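Local coordinates for protein spectinomycin 9-adenylyltransferase (Enterococcus faecalis, PDB 6SXJ) that transfers the adenylyl group of ATP to the 9-hydroxyl of spectinomycin, releasing diphosphate and making the bacterium resistant to that antibiotic but not to streptomycin, at residues K24-G29 against V51-P56; L87-Q92 against Q104-G109. One frame throughout, in Å; residues are numbered along the deposited sequence.

Contact 1 of 2, residues K24-G29 against V51-P56; sequences KNNLIG and VVVSEP
The amide side chain of N26 docks on the backbone of S54 and E55, just where strand 47-53 ends. Its OD1 accepts two N-H groups: E55 N at 2.9 Å, on a lone pair in the carbonyl plane, and S54 N, well above that plane. ND2 in return donates to E55 O at 3.0 Å, nearly straight (165°) and with E55 O close to the plane of the N26 amide. CG stands anti to the backbone N (chi1 -167°), which carries the amide across to segment 51-56, while the same S54 N-H also reaches N26 O.

Backbone pairing joins strands 27-33 and 47-53, antiparallel neighbours in the mixed sheet. V52 O faces both I28 N (2.8 Å) and G29 N, the latter bond weak, and V52 N returns a bond to G29 O: a classic beta bulge.

Side-chain packing flanks these bonds. L27 CD1 presses on V51 CG1 at 3.4 Å, tighter than usual, against helix 8-23, whose L19 touches both residues. Farther along, I28 CD1 rests against the hydroxyl oxygen S54 OG at 3.4 Å.

Gripped through both its oxygen and its nitrogen, the N26 amide is fixed in rotation, so that side chain and backbone of N26 together hold the chain leaving strand 47-53.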
loop_
_atom_site.group_PDB
_atom_site.type_symbol
_atom_site.label_atom_id
_atom_site.label_comp_id
_atom_site.label_asym_id
_atom_site.label_seq_id
_atom_site.Cartn_x
_atom_site.Cartn_y
_atom_site.Cartn_z
ATOM N N LYS A 24 -20.652 12.687 -1.779
ATOM C CA LYS A 24 -21.301 14.005 -1.700
ATOM C C LYS A 24 -20.586 14.835 -0.627
ATOM O O LYS A 24 -19.360 14.960 -0.680
ATOM C CB LYS A 24 -22.795 13.801 -1.489
ATOM C CG LYS A 24 -23.505 13.113 -2.650
ATOM C CD LYS A 24 -24.660 12.238 -2.159
ATOM C CE LYS A 24 -25.132 11.257 -3.233
ATOM N NZ LYS A 24 -25.440 9.899 -2.691
ATOM N N ASN A 25 -21.301 15.407 0.343
ATOM C CA ASN A 25 -20.687 16.318 1.303
ATOM C C ASN A 25 -19.950 15.606 2.431
ATOM O O ASN A 25 -19.370 16.282 3.290
ATOM C CB ASN A 25 -21.747 17.243 1.905
ATOM C CG ASN A 25 -22.159 18.353 0.959
ATOM O OD1 ASN A 25 -23.319 18.438 0.558
ATOM N ND2 ASN A 25 -21.207 19.208 0.593
ATOM N N ASN A 26 -19.957 14.275 2.464
ATOM C CA ASN A 26 -19.149 13.557 3.440
ATOM C C ASN A 26 -17.671 13.540 3.075
ATOM O O ASN A 26 -16.851 13.157 3.917
ATOM C CB ASN A 26 -19.656 12.121 3.585
ATOM C CG ASN A 26 -19.082 11.418 4.802
ATOM O OD1 ASN A 26 -18.686 12.059 5.776
ATOM N ND2 ASN A 26 -19.028 10.094 4.746
ATOM N N LEU A 27 -17.314 13.961 1.861
ATOM C CA LEU A 27 -15.949 13.863 1.362
ATOM C C LEU A 27 -15.173 15.114 1.748
ATOM O O LEU A 27 -15.522 16.221 1.323
ATOM C CB LEU A 27 -15.943 13.679 -0.156
ATOM C CG LEU A 27 -14.587 13.705 -0.862
ATOM C CD1 LEU A 27 -13.745 12.517 -0.372
ATOM C CD2 LEU A 27 -14.736 13.676 -2.384
ATOM N N ILE A 28 -14.118 14.938 2.540
ATOM C CA ILE A 28 -13.271 16.055 2.943
ATOM C C ILE A 28 -12.131 16.275 1.957
ATOM O O ILE A 28 -11.830 17.409 1.574
ATOM C CB ILE A 28 -12.733 15.822 4.369
ATOM C CG1 ILE A 28 -13.888 15.719 5.361
ATOM C CG2 ILE A 28 -11.792 16.951 4.762
ATOM C CD1 ILE A 28 -13.442 15.495 6.782
ATOM N N GLY A 29 -11.461 15.209 1.539
ATOM C CA GLY A 29 -10.317 15.362 0.667
ATOM C C GLY A 29 -10.009 14.070 -0.060
ATOM O O GLY A 29 -10.265 12.977 0.451
ATOM N N VAL A 51 -8.420 8.793 1.024
ATOM C CA VAL A 51 -9.642 9.588 1.045
ATOM C C VAL A 51 -10.052 9.802 2.494
ATOM O O VAL A 51 -10.013 8.871 3.307
ATOM C CB VAL A 51 -10.772 8.901 0.251
ATOM C CG1 VAL A 51 -12.067 9.698 0.357
ATOM C CG2 VAL A 51 -10.371 8.712 -1.197
ATOM N N VAL A 52 -10.447 11.027 2.818
ATOM C CA VAL A 52 -10.826 11.398 4.173
ATOM C C VAL A 52 -12.274 11.863 4.162
ATOM O O VAL A 52 -12.666 12.674 3.314
ATOM C CB VAL A 52 -9.911 12.492 4.746
ATOM C CG1 VAL A 52 -10.319 12.823 6.178
ATOM C CG2 VAL A 52 -8.460 12.046 4.693
ATOM N N VAL A 53 -13.051 11.372 5.127
ATOM C CA VAL A 53 -14.477 11.635 5.231
ATOM C C VAL A 53 -14.775 12.113 6.647
ATOM O O VAL A 53 -13.941 12.029 7.547
ATOM C CB VAL A 53 -15.323 10.391 4.892
ATOM C CG1 VAL A 53 -15.165 10.034 3.424
ATOM C CG2 VAL A 53 -14.929 9.219 5.787
ATOM N N SER A 54 -15.988 12.627 6.829
ATOM C CA SER A 54 -16.404 13.145 8.124
ATOM C C SER A 54 -17.047 12.076 9.000
ATOM O O SER A 54 -16.735 11.991 10.191
ATOM C CB SER A 54 -17.382 14.307 7.929
ATOM O OG SER A 54 -16.691 15.522 7.697
ATOM N N GLU A 55 -17.936 11.267 8.437
ATOM C CA GLU A 55 -18.705 10.273 9.169
ATOM C C GLU A 55 -18.616 8.926 8.476
ATOM O O GLU A 55 -18.242 8.843 7.300
ATOM C CB GLU A 55 -20.181 10.682 9.283
ATOM C CG GLU A 55 -20.421 11.982 10.023
ATOM C CD GLU A 55 -21.450 12.850 9.335
ATOM O OE1 GLU A 55 -22.403 12.289 8.749
ATOM O OE2 GLU A 55 -21.303 14.090 9.380
ATOM N N PRO A 56 -18.968 7.846 9.175
ATOM C CA PRO A 56 -18.915 6.515 8.560
ATOM C C PRO A 56 -19.766 6.428 7.303
ATOM O O PRO A 56 -20.653 7.248 7.049
ATOM C CB PRO A 56 -19.455 5.589 9.659
ATOM C CG PRO A 56 -19.182 6.318 10.937
ATOM C CD PRO A 56 -19.326 7.785 10.606
#

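Contact 2 of 2, residues L87-Q92 against Q104-G109; sequences LTIIIQ and QEFIYG
This is the antiparallel pairing of a beta hairpin, strands 85-91 and 103-108, within the mixed sheet of the nucleotidyltransferase domain; every residue that touches across it is buried. L87 pairs with Y108 through two backbone bonds, L87 N to Y108 O and Y108 N to L87 O (2.8 Å). I89 N then donates to F106 O, but I89 O is met by E105 N at 2.9 Å instead of F106 N, so E105 and F106 both face I89 in a classic beta bulge.

On the face of L87, I89, F106 and Y108, the phenyl ring of F106 receives two aliphatic chains. I89 CD1 comes obliquely to within 3.4 Å of F106 CD2; I89 CG1 lies beside its own backbone N (chi1 -55°), from where the chain runs out to the ring. L87 CD2 sits at the ring edge, near its plane, 4.3 Å from F106 CE2.

The face of T88 and I107 carries a water bridge. T88 OG1 contacts I107 CD1 at 3.4 Å and is linked through a water to Q104 OE1, 2.6 Å from each oxygen; the water donates to Q104 OE1, which also accepts from N127. At the bulge, the side chain of E105 is bent at CB-CG (chi2 73°) and brings OE1 to 3.7 Å from I91 CD1, while OE2 is hydrogen-bonded to the backbone N of L57.

Helix 59-69 covers the F106 face, with L65 on I89, I66 on F106 and I69 on Y108. Helix 130-139 lies over the other face, its L130 and M133 against T88, and strand 47-53 continues the sheet beyond strand 85-91.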
loop_
_atom_site.group_PDB
_atom_site.type_symbol
_atom_site.label_atom_id
_atom_site.label_comp_id
_atom_site.label_asym_id
_atom_site.label_seq_id
_atom_site.Cartn_x
_atom_site.Cartn_y
_atom_site.Cartn_z
ATOM N N LEU A 87 -7.383 2.147 -2.844
ATOM C CA LEU A 87 -8.033 3.300 -2.237
ATOM C C LEU A 87 -8.434 2.983 -0.808
ATOM O O LEU A 87 -9.173 2.025 -0.574
ATOM C CB LEU A 87 -9.275 3.718 -3.032
ATOM C CG LEU A 87 -9.965 5.006 -2.578
ATOM C CD1 LEU A 87 -10.387 5.841 -3.802
ATOM C CD2 LEU A 87 -11.166 4.699 -1.734
ATOM N N THR A 88 -7.996 3.829 0.127
ATOM C CA THR A 88 -8.306 3.714 1.544
ATOM C C THR A 88 -9.095 4.934 1.995
ATOM O O THR A 88 -8.801 6.062 1.584
ATOM C CB THR A 88 -7.032 3.607 2.389
ATOM O OG1 THR A 88 -6.284 2.457 1.986
ATOM C CG2 THR A 88 -7.378 3.507 3.862
ATOM N N ILE A 89 -10.078 4.708 2.859
ATOM C CA ILE A 89 -10.909 5.766 3.419
ATOM C C ILE A 89 -10.703 5.783 4.926
ATOM O O ILE A 89 -10.822 4.742 5.588
ATOM C CB ILE A 89 -12.398 5.561 3.076
ATOM C CG1 ILE A 89 -12.580 5.436 1.562
ATOM C CG2 ILE A 89 -13.230 6.699 3.643
ATOM C CD1 ILE A 89 -14.015 5.288 1.119
ATOM N N ILE A 90 -10.399 6.959 5.464
ATOM C CA ILE A 90 -10.338 7.168 6.902
ATOM C C ILE A 90 -11.320 8.266 7.282
ATOM O O ILE A 90 -11.631 9.161 6.484
ATOM C CB ILE A 90 -8.916 7.532 7.379
ATOM C CG1 ILE A 90 -8.356 8.693 6.548
ATOM C CG2 ILE A 90 -8.000 6.319 7.301
ATOM C CD1 ILE A 90 -7.086 9.277 7.110
ATOM N N ILE A 91 -11.821 8.176 8.513
ATOM C CA ILE A 91 -12.635 9.215 9.129
ATOM C C ILE A 91 -11.699 10.130 9.895
ATOM O O ILE A 91 -10.874 9.658 10.685
ATOM C CB ILE A 91 -13.695 8.609 10.065
ATOM C CG1 ILE A 91 -14.509 7.557 9.321
ATOM C CG2 ILE A 91 -14.600 9.699 10.619
ATOM C CD1 ILE A 91 -15.802 7.176 10.007
ATOM N N GLN A 92 -11.805 11.441 9.658
ATOM C CA GLN A 92 -10.858 12.358 10.281
ATOM C C GLN A 92 -10.881 12.222 11.800
ATOM O O GLN A 92 -9.829 12.171 12.445
ATOM C CB GLN A 92 -11.159 13.798 9.874
ATOM C CG GLN A 92 -10.041 14.760 10.226
ATOM C CD GLN A 92 -10.440 16.212 10.036
ATOM O OE1 GLN A 92 -11.424 16.516 9.360
ATOM N NE2 GLN A 92 -9.674 17.117 10.632
ATOM N N GLN A 104 -9.633 2.145 10.134
ATOM C CA GLN A 104 -9.752 2.187 8.686
ATOM C C GLN A 104 -11.203 1.907 8.329
ATOM O O GLN A 104 -11.739 0.857 8.694
ATOM C CB GLN A 104 -8.820 1.155 8.043
ATOM C CG GLN A 104 -9.035 0.943 6.548
ATOM C CD GLN A 104 -8.080 -0.084 5.965
ATOM O OE1 GLN A 104 -6.871 0.148 5.888
ATOM N NE2 GLN A 104 -8.614 -1.227 5.555
ATOM N N GLU A 105 -11.829 2.831 7.595
ATOM C CA GLU A 105 -13.259 2.754 7.316
ATOM C C GLU A 105 -13.595 1.897 6.107
ATOM O O GLU A 105 -14.699 1.344 6.038
ATOM C CB GLU A 105 -13.818 4.166 7.088
ATOM C CG GLU A 105 -15.244 4.194 6.541
ATOM C CD GLU A 105 -16.266 3.807 7.593
ATOM O OE1 GLU A 105 -15.877 3.643 8.758
ATOM O OE2 GLU A 105 -17.461 3.676 7.270
ATOM N N PHE A 106 -12.692 1.797 5.141
ATOM C CA PHE A 106 -13.000 1.141 3.882
ATOM C C PHE A 106 -11.708 0.985 3.107
ATOM O O PHE A 106 -10.807 1.825 3.204
ATOM C CB PHE A 106 -14.022 1.945 3.067
ATOM C CG PHE A 106 -14.257 1.411 1.683
ATOM C CD1 PHE A 106 -15.170 0.398 1.470
ATOM C CD2 PHE A 106 -13.568 1.933 0.588
ATOM C CE1 PHE A 106 -15.396 -0.096 0.201
ATOM C CE2 PHE A 106 -13.786 1.439 -0.686
ATOM C CZ PHE A 106 -14.707 0.424 -0.879
ATOM N N ILE A 107 -11.626 -0.093 2.339
ATOM C CA ILE A 107 -10.480 -0.332 1.475
ATOM C C ILE A 107 -10.985 -0.926 0.171
ATOM O O ILE A 107 -11.674 -1.953 0.180
ATOM C CB ILE A 107 -9.448 -1.268 2.129
ATOM C CG1 ILE A 107 -8.377 -1.679 1.115
ATOM C CG2 ILE A 107 -10.142 -2.498 2.710
ATOM C CD1 ILE A 107 -7.385 -0.552 0.762
ATOM N N TYR A 108 -10.642 -0.283 -0.948
ATOM C CA TYR A 108 -10.685 -0.923 -2.251
ATOM C C TYR A 108 -9.288 -1.433 -2.569
ATOM O O TYR A 108 -8.311 -0.681 -2.474
ATOM C CB TYR A 108 -11.144 0.001 -3.386
ATOM C CG TYR A 108 -11.282 -0.803 -4.666
ATOM C CD1 TYR A 108 -12.503 -1.357 -5.037
ATOM C CD2 TYR A 108 -10.179 -1.069 -5.467
ATOM C CE1 TYR A 108 -12.622 -2.128 -6.182
ATOM C CE2 TYR A 108 -10.290 -1.832 -6.606
ATOM C CZ TYR A 108 -11.511 -2.368 -6.957
ATOM O OH TYR A 108 -11.614 -3.138 -8.094
ATOM N N GLY A 109 -9.200 -2.705 -2.952
ATOM C CA GLY A 109 -7.944 -3.338 -3.301
ATOM C C GLY A 109 -8.192 -4.604 -4.097
ATOM O O GLY A 109 -9.125 -5.353 -3.788
HETATM O O HOH W 1 -5.562 0.612 3.714
#

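From the N terminus, helix 8-23 leads into strand 27-33, and contact 1 closes when the chain, after helix 35-38, returns along strand 47-53. Helix 59-69 follows before strand 85-91, and contact 2 closes the hairpin with strand 103-108. The two closures thus come in series, neither enclosing nor crossing the other. They are joined where strands 47-53 and 85-91 run parallel: V51 N lies 2.8 Å from T88 O and V51 O 2.9 Å from I90 N, both probable hydrogen bonds. Past the end of strand 47-53, P56 N packs against I91 CD1. Four consecutive strands of one sheet are thereby tied together, with contact 1 farther from the chain's centre.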